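Local structure of putative regulator (Escherichia coli O6, 3HFI) at residues Glu42-Thr47 with Glu135-Phe140; Ile52-Arg57 with Glu70-Ile75; Ala66-Asn71 with Gly120-Ile125; Glu76-Ile81 with Leu144-Gly149. The protein is probably a DNA-binding transcription regulator whose UTRA domain, as in related regulators, would sense a small-molecule effector. All coordinates share one frame; numbering follows the deposited sequence.

Contact 1 of 4, residues Glu42-Thr47 with Glu135-Phe140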
loop_
_atom_site.group_PDB
_atom_site.type_symbol
_atom_site.label_atom_id
_atom_site.label_comp_id
_atom_site.label_asym_id
_atom_site.label_seq_id
_atom_site.Cartn_x
_atom_site.Cartn_y
_atom_site.Cartn_z
ATOM N N GLU A 42 -20.034 1.250 -7.585
ATOM C CA GLU A 42 -20.127 1.498 -6.112
ATOM C C GLU A 42 -18.763 1.848 -5.491
ATOM O O GLU A 42 -18.601 2.840 -4.770
ATOM C CB GLU A 42 -20.753 0.231 -5.450
ATOM C CG GLU A 42 -20.829 0.093 -3.885
ATOM C CD GLU A 42 -21.075 -1.426 -3.430
ATOM O OE1 GLU A 42 -21.695 -2.223 -4.217
ATOM O OE2 GLU A 42 -20.642 -1.833 -2.298
ATOM N N LYS A 43 -17.731 1.075 -5.822
ATOM C CA LYS A 43 -16.392 1.438 -5.332
ATOM C C LYS A 43 -15.973 2.834 -5.750
ATOM O O LYS A 43 -15.477 3.607 -4.955
ATOM C CB LYS A 43 -15.398 0.448 -5.884
ATOM C CG LYS A 43 -15.645 -0.975 -5.385
ATOM C CD LYS A 43 -15.358 -1.015 -3.927
ATOM C CE LYS A 43 -15.521 -2.381 -3.377
ATOM N NZ LYS A 43 -15.002 -2.314 -1.990
ATOM N N LEU A 44 -16.135 3.169 -7.031
ATOM C CA LEU A 44 -15.683 4.454 -7.531
ATOM C C LEU A 44 -16.686 5.591 -7.287
ATOM O O LEU A 44 -16.417 6.746 -7.585
ATOM C CB LEU A 44 -15.387 4.330 -9.006
ATOM C CG LEU A 44 -14.102 3.619 -9.467
ATOM C CD1 LEU A 44 -14.099 3.496 -10.981
ATOM C CD2 LEU A 44 -12.868 4.374 -8.995
ATOM N N ARG A 45 -17.836 5.276 -6.715
ATOM C CA ARG A 45 -18.917 6.243 -6.522
ATOM C C ARG A 45 -19.321 6.933 -7.796
ATOM O O ARG A 45 -19.381 8.158 -7.869
ATOM C CB ARG A 45 -18.561 7.231 -5.408
ATOM C CG ARG A 45 -18.159 6.450 -4.172
ATOM C CD ARG A 45 -17.920 7.244 -2.912
ATOM N NE ARG A 45 -17.115 6.392 -2.020
ATOM C CZ ARG A 45 -16.520 6.771 -0.881
ATOM N NH1 ARG A 45 -16.637 8.032 -0.419
ATOM N NH2 ARG A 45 -15.825 5.848 -0.177
ATOM N N ILE A 46 -19.592 6.131 -8.820
ATOM C CA ILE A 46 -20.085 6.636 -10.096
ATOM C C ILE A 46 -21.358 5.874 -10.448
ATOM O O ILE A 46 -21.669 4.882 -9.813
ATOM C CB ILE A 46 -19.033 6.528 -11.221
ATOM C CG1 ILE A 46 -18.618 5.084 -11.471
ATOM C CG2 ILE A 46 -17.818 7.395 -10.891
ATOM C CD1 ILE A 46 -17.594 4.946 -12.674
ATOM N N THR A 47 -22.067 6.331 -11.492
ATOM C CA THR A 47 -23.303 5.693 -11.938
ATOM C C THR A 47 -22.922 4.393 -12.638
ATOM O O THR A 47 -22.055 4.377 -13.488
ATOM C CB THR A 47 -24.089 6.629 -12.830
ATOM O OG1 THR A 47 -24.267 7.867 -12.124
ATOM C CG2 THR A 47 -25.457 6.053 -13.242
ATOM N N GLU A 135 -7.574 -5.955 -3.495
ATOM C CA GLU A 135 -8.387 -4.884 -4.112
ATOM C C GLU A 135 -7.945 -3.598 -3.470
ATOM O O GLU A 135 -7.913 -3.518 -2.261
ATOM C CB GLU A 135 -9.876 -5.004 -3.812
ATOM C CG GLU A 135 -10.591 -6.151 -4.405
ATOM C CD GLU A 135 -12.079 -6.149 -3.996
ATOM O OE1 GLU A 135 -12.408 -5.779 -2.860
ATOM O OE2 GLU A 135 -12.926 -6.487 -4.789
ATOM N N GLN A 136 -7.697 -2.569 -4.259
ATOM C CA GLN A 136 -7.240 -1.316 -3.739
ATOM C C GLN A 136 -8.038 -0.186 -4.333
ATOM O O GLN A 136 -8.202 -0.101 -5.559
ATOM C CB GLN A 136 -5.794 -1.114 -4.138
ATOM C CG GLN A 136 -5.219 0.190 -3.559
ATOM C CD GLN A 136 -3.809 0.412 -3.947
ATOM O OE1 GLN A 136 -3.494 0.568 -5.162
ATOM N NE2 GLN A 136 -2.903 0.413 -2.930
ATOM N N LEU A 137 -8.517 0.692 -3.484
ATOM C CA LEU A 137 -9.274 1.849 -3.911
ATOM C C LEU A 137 -8.382 3.045 -3.606
ATOM O O LEU A 137 -7.932 3.182 -2.510
ATOM C CB LEU A 137 -10.616 1.912 -3.154
ATOM C CG LEU A 137 -11.684 2.890 -3.637
ATOM C CD1 LEU A 137 -11.966 2.768 -5.122
ATOM C CD2 LEU A 137 -12.985 2.762 -2.838
ATOM N N VAL A 138 -8.191 3.908 -4.594
ATOM C CA VAL A 138 -7.309 5.078 -4.551
ATOM C C VAL A 138 -8.153 6.339 -4.717
ATOM O O VAL A 138 -9.030 6.377 -5.575
ATOM C CB VAL A 138 -6.216 4.965 -5.654
ATOM C CG1 VAL A 138 -5.289 6.204 -5.647
ATOM C CG2 VAL A 138 -5.375 3.656 -5.437
ATOM N N PHE A 139 -7.912 7.350 -3.859
ATOM C CA PHE A 139 -8.765 8.525 -3.713
ATOM C C PHE A 139 -7.934 9.780 -3.872
ATOM O O PHE A 139 -6.792 9.853 -3.381
ATOM C CB PHE A 139 -9.334 8.643 -2.316
ATOM C CG PHE A 139 -10.278 7.551 -1.901
ATOM C CD1 PHE A 139 -11.620 7.812 -1.740
ATOM C CD2 PHE A 139 -9.800 6.308 -1.545
ATOM C CE1 PHE A 139 -12.490 6.816 -1.265
ATOM C CE2 PHE A 139 -10.635 5.292 -1.073
ATOM C CZ PHE A 139 -12.000 5.557 -0.927
ATOM N N PHE A 140 -8.529 10.793 -4.503
ATOM C CA PHE A 140 -8.045 12.146 -4.375
ATOM C C PHE A 140 -8.451 12.779 -3.059
ATOM O O PHE A 140 -7.699 13.484 -2.419
ATOM C CB PHE A 140 -8.647 12.977 -5.486
ATOM C CG PHE A 140 -8.109 12.673 -6.854
ATOM C CD1 PHE A 140 -6.739 12.519 -7.081
ATOM C CD2 PHE A 140 -8.976 12.576 -7.928
ATOM C CE1 PHE A 140 -6.269 12.274 -8.369
ATOM C CE2 PHE A 140 -8.498 12.369 -9.241
ATOM C CZ PHE A 140 -7.162 12.217 -9.450
#
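Leu137 reaches from strand 130-139 to the last turn of helix 38-44 and lays both its methyl groups against the backbone carbonyl of Lys43, CD2 lying 3.4 Å and CD1 3.6 Å from Lys43 O. With CG anti to the backbone N (chi1 -168°), the leucine fork is carried out from the sheet toward the helix end. Leu44, whose CB points away from the strand, bends back at its end so that CD2 meets Leu137 CD1 at 4.3 Å. Lys43 CB lies 4.2 Å from Leu137 CD1, and its NZ stays 4.4 Å from Glu135 OE1, opposite charges, too far apart for a salt bridge, that may still attract weakly; the carboxylate is instead fixed through OE2 by a hydrogen bond to Tyr39 of the same helix. This is the packing of a short helix on one face of the antiparallel sheet of the UTRA domain, and the helix closes with a Schellman motif in which Arg45 takes positive phi. Beyond that turn the arginine chain extends from CG to NE and crosses Phe139 at about a right angle. Its NH2 comes to the ring edge, in the ring plane, 3.6 Å from Phe139 CE1, while the guanidinium presents a face to the same carbon, the two planes being 75° apart. On the other side of the strand, Gln136 makes hydrogen bonds with Tyr159 and Gly161 of the second subunit.

Contact 2 of 4, residues Ile52-Arg57 with Glu70-Ile75; sequences ILYLER and ENRINI
Leu53 with Ile73 and Leu55 with Asn71 form the antiparallel hydrogen-bonded pairs of this hairpin, each joined by two backbone bonds; Asn71 N to Leu55 O measures 2.8 Å. On the face carrying these residues, Ile73 CD1 touches Leu55 CD2 at 3.9 Å, and Arg57 NH1 donates to an in-plane lone pair of Asn71 OD1 at 2.7 Å. The bend at chi3 of Arg57 (75°) folds its guanidinium back over the neighbouring strand. The other face bears Tyr54, whose OH lies only 2.3 Å from Glu70 OE2 at the ring edge, very short for a hydrogen bond and doubtful in length; the carboxylate is turned 86° from the ring. Tyr54 CD1 sits over the centre of one face of the Arg72 guanidinium, 3.7 Å from its plane, the planes 63° apart. Further out, Glu34 salt-bridges Arg72 NE, Arg119 and Trp152 grip Glu70 OE1, and Glu147 takes Asn71 ND2. The hairpin lies between strands 26-35 and 144-153, with Leu91 of helix 91-99 packed on the Leu55, Asn71 and Ile73 face.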
loop_
_atom_site.group_PDB
_atom_site.type_symbol
_atom_site.label_atom_id
_atom_site.label_comp_id
_atom_site.label_asym_id
_atom_site.label_seq_id
_atom_site.Cartn_x
_atom_site.Cartn_y
_atom_site.Cartn_z
ATOM N N ILE A 52 -15.452 3.642 -17.985
ATOM C CA ILE A 52 -14.209 3.774 -17.275
ATOM C C ILE A 52 -13.131 3.199 -18.143
ATOM O O ILE A 52 -13.423 2.469 -19.129
ATOM C CB ILE A 52 -14.267 3.106 -15.872
ATOM C CG1 ILE A 52 -14.633 1.581 -15.922
ATOM C CG2 ILE A 52 -15.213 3.907 -14.942
ATOM C CD1 ILE A 52 -13.447 0.631 -16.245
ATOM N N LEU A 53 -11.883 3.536 -17.829
ATOM C CA LEU A 53 -10.711 2.944 -18.501
ATOM C C LEU A 53 -10.171 1.699 -17.735
ATOM O O LEU A 53 -9.895 1.773 -16.535
ATOM C CB LEU A 53 -9.586 3.994 -18.633
ATOM C CG LEU A 53 -8.244 3.566 -19.265
ATOM C CD1 LEU A 53 -8.516 3.116 -20.688
ATOM C CD2 LEU A 53 -7.234 4.733 -19.196
ATOM N N TYR A 54 -10.064 0.558 -18.408
ATOM C CA TYR A 54 -9.543 -0.625 -17.820
ATOM C C TYR A 54 -8.112 -0.765 -18.363
ATOM O O TYR A 54 -7.907 -0.607 -19.533
ATOM C CB TYR A 54 -10.347 -1.817 -18.254
ATOM C CG TYR A 54 -9.686 -3.149 -17.962
ATOM C CD1 TYR A 54 -9.916 -3.817 -16.754
ATOM C CD2 TYR A 54 -8.876 -3.758 -18.895
ATOM C CE1 TYR A 54 -9.357 -5.047 -16.487
ATOM C CE2 TYR A 54 -8.284 -5.024 -18.632
ATOM C CZ TYR A 54 -8.543 -5.649 -17.420
ATOM O OH TYR A 54 -7.934 -6.860 -17.103
ATOM N N LEU A 55 -7.128 -1.000 -17.492
ATOM C CA LEU A 55 -5.739 -1.209 -17.887
ATOM C C LEU A 55 -5.265 -2.479 -17.243
ATOM O O LEU A 55 -5.397 -2.642 -16.023
ATOM C CB LEU A 55 -4.896 -0.085 -17.340
ATOM C CG LEU A 55 -4.156 0.938 -18.102
ATOM C CD1 LEU A 55 -4.974 1.524 -19.290
ATOM C CD2 LEU A 55 -3.663 1.992 -17.081
ATOM N N GLU A 56 -4.674 -3.365 -18.026
ATOM C CA GLU A 56 -4.027 -4.540 -17.468
ATOM C C GLU A 56 -2.521 -4.417 -17.667
ATOM O O GLU A 56 -2.048 -4.228 -18.810
ATOM C CB GLU A 56 -4.550 -5.793 -18.181
ATOM C CG GLU A 56 -4.219 -7.116 -17.540
ATOM C CD GLU A 56 -4.897 -8.302 -18.309
ATOM O OE1 GLU A 56 -5.016 -8.272 -19.562
ATOM O OE2 GLU A 56 -5.327 -9.269 -17.641
ATOM N N ARG A 57 -1.789 -4.543 -16.565
ATOM C CA ARG A 57 -0.351 -4.265 -16.512
ATOM C C ARG A 57 0.364 -5.383 -15.793
ATOM O O ARG A 57 -0.133 -5.895 -14.788
ATOM C CB ARG A 57 -0.121 -2.946 -15.791
ATOM C CG ARG A 57 -0.540 -1.761 -16.652
ATOM C CD ARG A 57 -1.010 -0.632 -15.816
ATOM N NE ARG A 57 0.124 0.001 -15.206
ATOM C CZ ARG A 57 0.290 0.220 -13.900
ATOM N NH1 ARG A 57 -0.603 -0.113 -12.964
ATOM N NH2 ARG A 57 1.402 0.805 -13.519
ATOM N N GLU A 70 -4.789 -4.949 -12.610
ATOM C CA GLU A 70 -5.943 -4.492 -13.409
ATOM C C GLU A 70 -6.476 -3.230 -12.777
ATOM O O GLU A 70 -7.027 -3.269 -11.664
ATOM C CB GLU A 70 -7.002 -5.563 -13.375
ATOM C CG GLU A 70 -6.513 -6.801 -13.972
ATOM C CD GLU A 70 -7.591 -7.835 -13.985
ATOM O OE1 GLU A 70 -7.738 -8.546 -12.956
ATOM O OE2 GLU A 70 -8.261 -7.945 -15.045
ATOM N N ASN A 71 -6.231 -2.102 -13.417
ATOM C CA ASN A 71 -6.674 -0.816 -12.940
ATOM C C ASN A 71 -7.993 -0.422 -13.637
ATOM O O ASN A 71 -8.147 -0.636 -14.842
ATOM C CB ASN A 71 -5.614 0.265 -13.264
ATOM C CG ASN A 71 -4.264 -0.040 -12.717
ATOM O OD1 ASN A 71 -3.301 -0.240 -13.459
ATOM N ND2 ASN A 71 -4.161 -0.011 -11.395
ATOM N N ARG A 72 -8.919 0.172 -12.903
ATOM C CA ARG A 72 -10.107 0.736 -13.461
ATOM C C ARG A 72 -10.205 2.176 -12.946
ATOM O O ARG A 72 -10.283 2.428 -11.750
ATOM C CB ARG A 72 -11.294 -0.078 -13.015
ATOM C CG ARG A 72 -11.473 -1.361 -13.828
ATOM C CD ARG A 72 -12.471 -2.256 -13.258
ATOM N NE ARG A 72 -12.732 -3.437 -14.103
ATOM C CZ ARG A 72 -12.189 -4.635 -13.887
ATOM N NH1 ARG A 72 -11.312 -4.809 -12.931
ATOM N NH2 ARG A 72 -12.469 -5.649 -14.666
ATOM N N ILE A 73 -10.224 3.101 -13.891
ATOM C CA ILE A 73 -10.002 4.535 -13.683
ATOM C C ILE A 73 -11.214 5.363 -14.112
ATOM O O ILE A 73 -11.716 5.188 -15.233
ATOM C CB ILE A 73 -8.759 5.011 -14.489
ATOM C CG1 ILE A 73 -7.511 4.237 -14.028
ATOM C CG2 ILE A 73 -8.563 6.473 -14.235
ATOM C CD1 ILE A 73 -6.611 3.752 -15.175
ATOM N N ASN A 74 -11.691 6.245 -13.216
ATOM C CA ASN A 74 -12.735 7.193 -13.554
ATOM C C ASN A 74 -12.138 8.274 -14.449
ATOM O O ASN A 74 -11.470 9.195 -13.987
ATOM C CB ASN A 74 -13.292 7.831 -12.288
ATOM C CG ASN A 74 -14.400 8.784 -12.571
ATOM O OD1 ASN A 74 -14.783 8.985 -13.727
ATOM N ND2 ASN A 74 -14.960 9.355 -11.527
ATOM N N ILE A 75 -12.394 8.183 -15.725
ATOM C CA ILE A 75 -11.782 9.072 -16.705
ATOM C C ILE A 75 -12.355 10.500 -16.695
ATOM O O ILE A 75 -11.687 11.449 -17.119
ATOM C CB ILE A 75 -11.818 8.440 -18.123
ATOM C CG1 ILE A 75 -13.214 8.101 -18.592
ATOM C CG2 ILE A 75 -11.086 7.131 -18.145
ATOM C CD1 ILE A 75 -13.156 6.945 -19.656
#

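Contact 3 of 4, residues Ala66-Asn71 with Gly120-Ile125; sequences AMLIEN and GHFLDI
Leu68 holds CG anti to its own backbone N (chi1 -179°), which swings the fork off strand 65-73 toward helix 117-123, while Leu123 sets CG beside the backbone N (chi1 -70°) and extends its methyl groups down to the strand. The two leucines meet over the strand backbone: Leu123 CD1 lies 4.0 Å from Leu68 CB, and Leu123 CD2 rests on the peptide between Met67 and Leu68, 3.9 Å from Met67 C and the same distance from Leu68 N. One residue earlier, Phe122 meets the leucine with its stem, CB being 4.2 Å from Leu68 CD1, and the two side chains cross at a slant. No hydrogen bond spans the contact. Trp152 of strand 144-153 touches both leucines, and Ile29 of strand 26-35 packs on Leu68 and Phe122. At the strand's start, Ala66 and Met67 both face Arg59 in a classic beta bulge. Here a helix end is docked by apolar packing on one face of the antiparallel sheet of the UTRA domain.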
loop_
_atom_site.group_PDB
_atom_site.type_symbol
_atom_site.label_atom_id
_atom_site.label_comp_id
_atom_site.label_asym_id
_atom_site.label_seq_id
_atom_site.Cartn_x
_atom_site.Cartn_y
_atom_site.Cartn_z
ATOM N N ALA A 66 6.439 -10.270 -11.219
ATOM C CA ALA A 66 5.993 -10.061 -9.839
ATOM C C ALA A 66 4.463 -10.119 -9.735
ATOM O O ALA A 66 3.930 -10.977 -9.033
ATOM C CB ALA A 66 6.503 -8.713 -9.294
ATOM N N MET A 67 3.761 -9.233 -10.439
ATOM C CA MET A 67 2.345 -9.133 -10.244
ATOM C C MET A 67 1.601 -8.692 -11.489
ATOM O O MET A 67 2.166 -8.046 -12.374
ATOM C CB MET A 67 2.063 -8.141 -9.121
ATOM C CG MET A 67 2.580 -6.753 -9.379
ATOM S SD MET A 67 2.656 -5.705 -7.872
ATOM C CE MET A 67 4.320 -6.072 -7.360
ATOM N N LEU A 68 0.322 -9.050 -11.527
ATOM C CA LEU A 68 -0.616 -8.633 -12.568
ATOM C C LEU A 68 -1.576 -7.617 -11.954
ATOM O O LEU A 68 -2.168 -7.871 -10.917
ATOM C CB LEU A 68 -1.333 -9.867 -13.124
ATOM C CG LEU A 68 -2.354 -9.680 -14.237
ATOM C CD1 LEU A 68 -1.704 -9.270 -15.562
ATOM C CD2 LEU A 68 -3.036 -11.023 -14.332
ATOM N N ILE A 69 -1.680 -6.445 -12.577
ATOM C CA ILE A 69 -2.465 -5.344 -12.079
ATOM C C ILE A 69 -3.548 -5.021 -13.084
ATOM O O ILE A 69 -3.251 -4.828 -14.274
ATOM C CB ILE A 69 -1.605 -4.088 -11.865
ATOM C CG1 ILE A 69 -0.327 -4.453 -11.071
ATOM C CG2 ILE A 69 -2.467 -2.988 -11.180
ATOM C CD1 ILE A 69 0.647 -3.299 -10.867
ATOM N N GLU A 70 -4.789 -4.949 -12.610
ATOM C CA GLU A 70 -5.943 -4.492 -13.409
ATOM C C GLU A 70 -6.476 -3.230 -12.777
ATOM O O GLU A 70 -7.027 -3.269 -11.664
ATOM C CB GLU A 70 -7.002 -5.563 -13.375
ATOM C CG GLU A 70 -6.513 -6.801 -13.972
ATOM C CD GLU A 70 -7.591 -7.835 -13.985
ATOM O OE1 GLU A 70 -7.738 -8.546 -12.956
ATOM O OE2 GLU A 70 -8.261 -7.945 -15.045
ATOM N N ASN A 71 -6.231 -2.102 -13.417
ATOM C CA ASN A 71 -6.674 -0.816 -12.940
ATOM C C ASN A 71 -7.993 -0.422 -13.637
ATOM O O ASN A 71 -8.147 -0.636 -14.842
ATOM C CB ASN A 71 -5.614 0.265 -13.264
ATOM C CG ASN A 71 -4.264 -0.040 -12.717
ATOM O OD1 ASN A 71 -3.301 -0.240 -13.459
ATOM N ND2 ASN A 71 -4.161 -0.011 -11.395
ATOM N N GLY A 120 -3.284 -16.888 -14.865
ATOM C CA GLY A 120 -2.244 -17.877 -14.604
ATOM C C GLY A 120 -1.190 -17.735 -15.660
ATOM O O GLY A 120 -0.023 -17.613 -15.349
ATOM N N HIS A 121 -1.626 -17.682 -16.917
ATOM C CA HIS A 121 -0.711 -17.633 -18.043
ATOM C C HIS A 121 0.167 -16.387 -17.996
ATOM O O HIS A 121 1.348 -16.436 -18.264
ATOM C CB HIS A 121 -1.466 -17.798 -19.388
ATOM C CG HIS A 121 -1.501 -19.223 -19.888
ATOM N ND1 HIS A 121 -2.451 -20.144 -19.483
ATOM C CD2 HIS A 121 -0.676 -19.893 -20.734
ATOM C CE1 HIS A 121 -2.223 -21.308 -20.072
ATOM N N PHE A 122 -0.386 -15.274 -17.592
ATOM C CA PHE A 122 0.429 -14.076 -17.467
ATOM C C PHE A 122 1.507 -14.150 -16.382
ATOM O O PHE A 122 2.542 -13.521 -16.513
ATOM C CB PHE A 122 -0.475 -12.871 -17.226
ATOM C CG PHE A 122 -1.335 -12.532 -18.400
ATOM C CD1 PHE A 122 -0.761 -12.173 -19.605
ATOM C CD2 PHE A 122 -2.721 -12.567 -18.297
ATOM C CE1 PHE A 122 -1.552 -11.859 -20.709
ATOM C CE2 PHE A 122 -3.534 -12.240 -19.383
ATOM C CZ PHE A 122 -2.952 -11.887 -20.598
ATOM N N LEU A 123 1.258 -14.900 -15.313
ATOM C CA LEU A 123 2.177 -14.968 -14.178
ATOM C C LEU A 123 2.935 -16.303 -14.080
ATOM O O LEU A 123 3.786 -16.492 -13.207
ATOM C CB LEU A 123 1.387 -14.761 -12.894
ATOM C CG LEU A 123 0.858 -13.352 -12.677
ATOM C CD1 LEU A 123 -0.093 -13.331 -11.491
ATOM C CD2 LEU A 123 2.006 -12.407 -12.458
ATOM N N ASP A 124 2.611 -17.214 -14.985
ATOM C CA ASP A 124 3.158 -18.566 -15.024
ATOM C C ASP A 124 2.537 -19.455 -14.004
ATOM O O ASP A 124 2.423 -20.635 -14.197
ATOM C CB ASP A 124 4.654 -18.566 -14.858
ATOM C CG ASP A 124 5.330 -17.848 -15.953
ATOM O OD1 ASP A 124 4.731 -17.722 -17.021
ATOM O OD2 ASP A 124 6.461 -17.391 -15.760
ATOM N N ILE A 125 2.124 -18.892 -12.899
ATOM C CA ILE A 125 1.451 -19.716 -11.936
ATOM C C ILE A 125 0.687 -20.859 -12.628
ATOM O O ILE A 125 0.180 -20.724 -13.722
ATOM C CB ILE A 125 0.484 -18.873 -11.082
#

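Contact 4 of 4, residues Glu76-Ile81 with Leu144-Gly149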
loop_
_atom_site.group_PDB
_atom_site.type_symbol
_atom_site.label_atom_id
_atom_site.label_comp_id
_atom_site.label_asym_id
_atom_site.label_seq_id
_atom_site.Cartn_x
_atom_site.Cartn_y
_atom_site.Cartn_z
ATOM N N GLU A 76 -13.549 10.674 -16.128
ATOM C CA GLU A 76 -14.144 12.023 -16.003
ATOM C C GLU A 76 -13.274 12.968 -15.189
ATOM O O GLU A 76 -13.300 14.162 -15.398
ATOM C CB GLU A 76 -15.509 11.948 -15.355
ATOM C CG GLU A 76 -16.433 10.811 -15.906
ATOM C CD GLU A 76 -16.517 10.762 -17.422
ATOM O OE1 GLU A 76 -16.567 11.854 -18.072
ATOM O OE2 GLU A 76 -16.557 9.615 -17.978
ATOM N N LEU A 77 -12.464 12.418 -14.296
ATOM C CA LEU A 77 -11.607 13.211 -13.433
ATOM C C LEU A 77 -10.237 13.543 -14.038
ATOM O O LEU A 77 -9.542 14.405 -13.500
ATOM C CB LEU A 77 -11.405 12.425 -12.104
ATOM C CG LEU A 77 -12.679 12.302 -11.259
ATOM C CD1 LEU A 77 -12.488 11.403 -9.978
ATOM C CD2 LEU A 77 -13.129 13.819 -10.906
ATOM N N CYS A 78 -9.835 12.827 -15.103
ATOM C CA CYS A 78 -8.567 13.046 -15.802
ATOM C C CYS A 78 -8.789 13.042 -17.295
ATOM O O CYS A 78 -8.551 12.016 -17.987
ATOM C CB CYS A 78 -7.457 12.052 -15.453
ATOM S SG CYS A 78 -7.924 10.620 -14.566
ATOM N N PRO A 79 -9.236 14.212 -17.790
ATOM C CA PRO A 79 -9.261 14.576 -19.204
ATOM C C PRO A 79 -7.916 14.235 -19.830
ATOM O O PRO A 79 -6.880 14.740 -19.352
ATOM C CB PRO A 79 -9.522 16.094 -19.188
ATOM C CG PRO A 79 -10.194 16.354 -17.840
ATOM C CD PRO A 79 -9.555 15.370 -16.920
ATOM N N GLY A 80 -7.963 13.304 -20.812
ATOM C CA GLY A 80 -6.809 12.955 -21.662
ATOM C C GLY A 80 -6.190 11.593 -21.408
ATOM O O GLY A 80 -5.334 11.139 -22.201
ATOM N N ILE A 81 -6.618 10.937 -20.323
ATOM C CA ILE A 81 -5.933 9.741 -19.825
ATOM C C ILE A 81 -6.039 8.593 -20.829
ATOM O O ILE A 81 -5.171 7.698 -20.886
ATOM C CB ILE A 81 -6.533 9.280 -18.445
ATOM C CG1 ILE A 81 -5.706 8.139 -17.817
ATOM C CG2 ILE A 81 -8.044 8.877 -18.593
ATOM C CD1 ILE A 81 -4.787 8.509 -16.635
ATOM N N LEU A 144 -13.857 11.386 -3.024
ATOM C CA LEU A 144 -13.643 11.302 -4.450
ATOM C C LEU A 144 -12.620 10.207 -4.811
ATOM O O LEU A 144 -11.432 10.477 -4.961
ATOM C CB LEU A 144 -13.157 12.665 -4.927
ATOM C CG LEU A 144 -13.053 13.031 -6.387
ATOM C CD1 LEU A 144 -14.424 12.841 -7.085
ATOM C CD2 LEU A 144 -12.599 14.536 -6.416
ATOM N N PRO A 145 -13.081 8.961 -4.986
ATOM C CA PRO A 145 -12.267 7.906 -5.546
ATOM C C PRO A 145 -11.901 8.202 -6.990
ATOM O O PRO A 145 -12.616 8.943 -7.665
ATOM C CB PRO A 145 -13.188 6.654 -5.456
ATOM C CG PRO A 145 -14.272 7.033 -4.605
ATOM C CD PRO A 145 -14.455 8.503 -4.799
ATOM N N VAL A 146 -10.741 7.719 -7.433
ATOM C CA VAL A 146 -10.325 7.891 -8.822
ATOM C C VAL A 146 -10.003 6.557 -9.503
ATOM O O VAL A 146 -10.157 6.435 -10.722
ATOM C CB VAL A 146 -9.156 8.848 -8.988
ATOM C CG1 VAL A 146 -7.867 8.374 -8.260
ATOM C CG2 VAL A 146 -8.866 9.071 -10.511
ATOM N N GLU A 147 -9.583 5.549 -8.735
ATOM C CA GLU A 147 -9.107 4.310 -9.348
ATOM C C GLU A 147 -9.360 3.161 -8.430
ATOM O O GLU A 147 -9.274 3.333 -7.208
ATOM C CB GLU A 147 -7.612 4.403 -9.689
ATOM C CG GLU A 147 -7.037 3.233 -10.511
ATOM C CD GLU A 147 -6.547 2.071 -9.676
ATOM O OE1 GLU A 147 -6.054 2.297 -8.544
ATOM O OE2 GLU A 147 -6.606 0.923 -10.146
ATOM N N PHE A 148 -9.713 2.009 -9.021
ATOM C CA PHE A 148 -10.037 0.757 -8.311
ATOM C C PHE A 148 -9.243 -0.345 -8.992
ATOM O O PHE A 148 -9.479 -0.664 -10.172
ATOM C CB PHE A 148 -11.552 0.436 -8.366
ATOM C CG PHE A 148 -11.917 -0.837 -7.687
ATOM C CD1 PHE A 148 -11.670 -1.005 -6.333
ATOM C CD2 PHE A 148 -12.472 -1.883 -8.387
ATOM C CE1 PHE A 148 -11.964 -2.168 -5.702
ATOM C CE2 PHE A 148 -12.766 -3.102 -7.736
ATOM C CZ PHE A 148 -12.545 -3.218 -6.433
ATOM N N GLY A 149 -8.261 -0.872 -8.270
ATOM C CA GLY A 149 -7.329 -1.854 -8.784
ATOM C C GLY A 149 -7.490 -3.209 -8.148
ATOM O O GLY A 149 -7.812 -3.326 -6.957
#
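Leu77, the last residue of its 3-10 segment, projects toward strand 144-153, its CB directed at the strand; chi1 of -68° puts CG beside the backbone N. CB and CG make no close approach to the strand, and the methyl groups do the touching. Of the two, CD1 carries most of the contact. It sits 3.4 Å from Pro145 O, 3.8 Å from Leu144 CD1 and 4.3 Å from Val146 CB, in a notch formed by three successive residues of the strand. CD2 has a looser approach to Leu144 CD1, at 4.2 Å. Leu144 comes the other way: its CG lies anti to the backbone N (chi1 -169°), and the two leucines slide past each other in opposite directions, methyl against methyl. Cys78 adds a peripheral contact, its SG 4.4 Å from Val146 CG2. No hydrogen bond crosses between the segments, so the loop is held here by apolar packing. The loop itself then reverses in a type II beta turn from Cys78 to Ile81, closed by a bond from Ile81 N to Cys78 O. Val146 and Glu147 both face Val138, a classic beta bulge in the pairing with strand 130-139. The 76-81 loop lies beside the start of strand 144-153, with Leu98 of helix 91-99 packing on Cys78 and Ile81, and Phe139 of strand 130-139 on Pro145.

How the contacts relate
From the N terminus, helix 38-44 opens the longest of the four loops, since contact 1 closes only at strand 130-139, and contacts 2 and 3 fall within that span. Contact 2 closes first, as a hairpin of strands 51-60 and 65-73. Contact 3 starts on the second strand, sharing Glu70 and Asn71, and ends on helix 117-123. Contact 4 leaves the loop after that strand and closes at strand 144-153, so it crosses contacts 1 and 3. Contacts 1, 2 and 4 adjoin one another; contact 3 lies across the chain's centre from contacts 1 and 4, yet adjoins contact 2 and reaches contact 4 through Asn71 and Glu147. Together they tie two helices and a loop to one sheet.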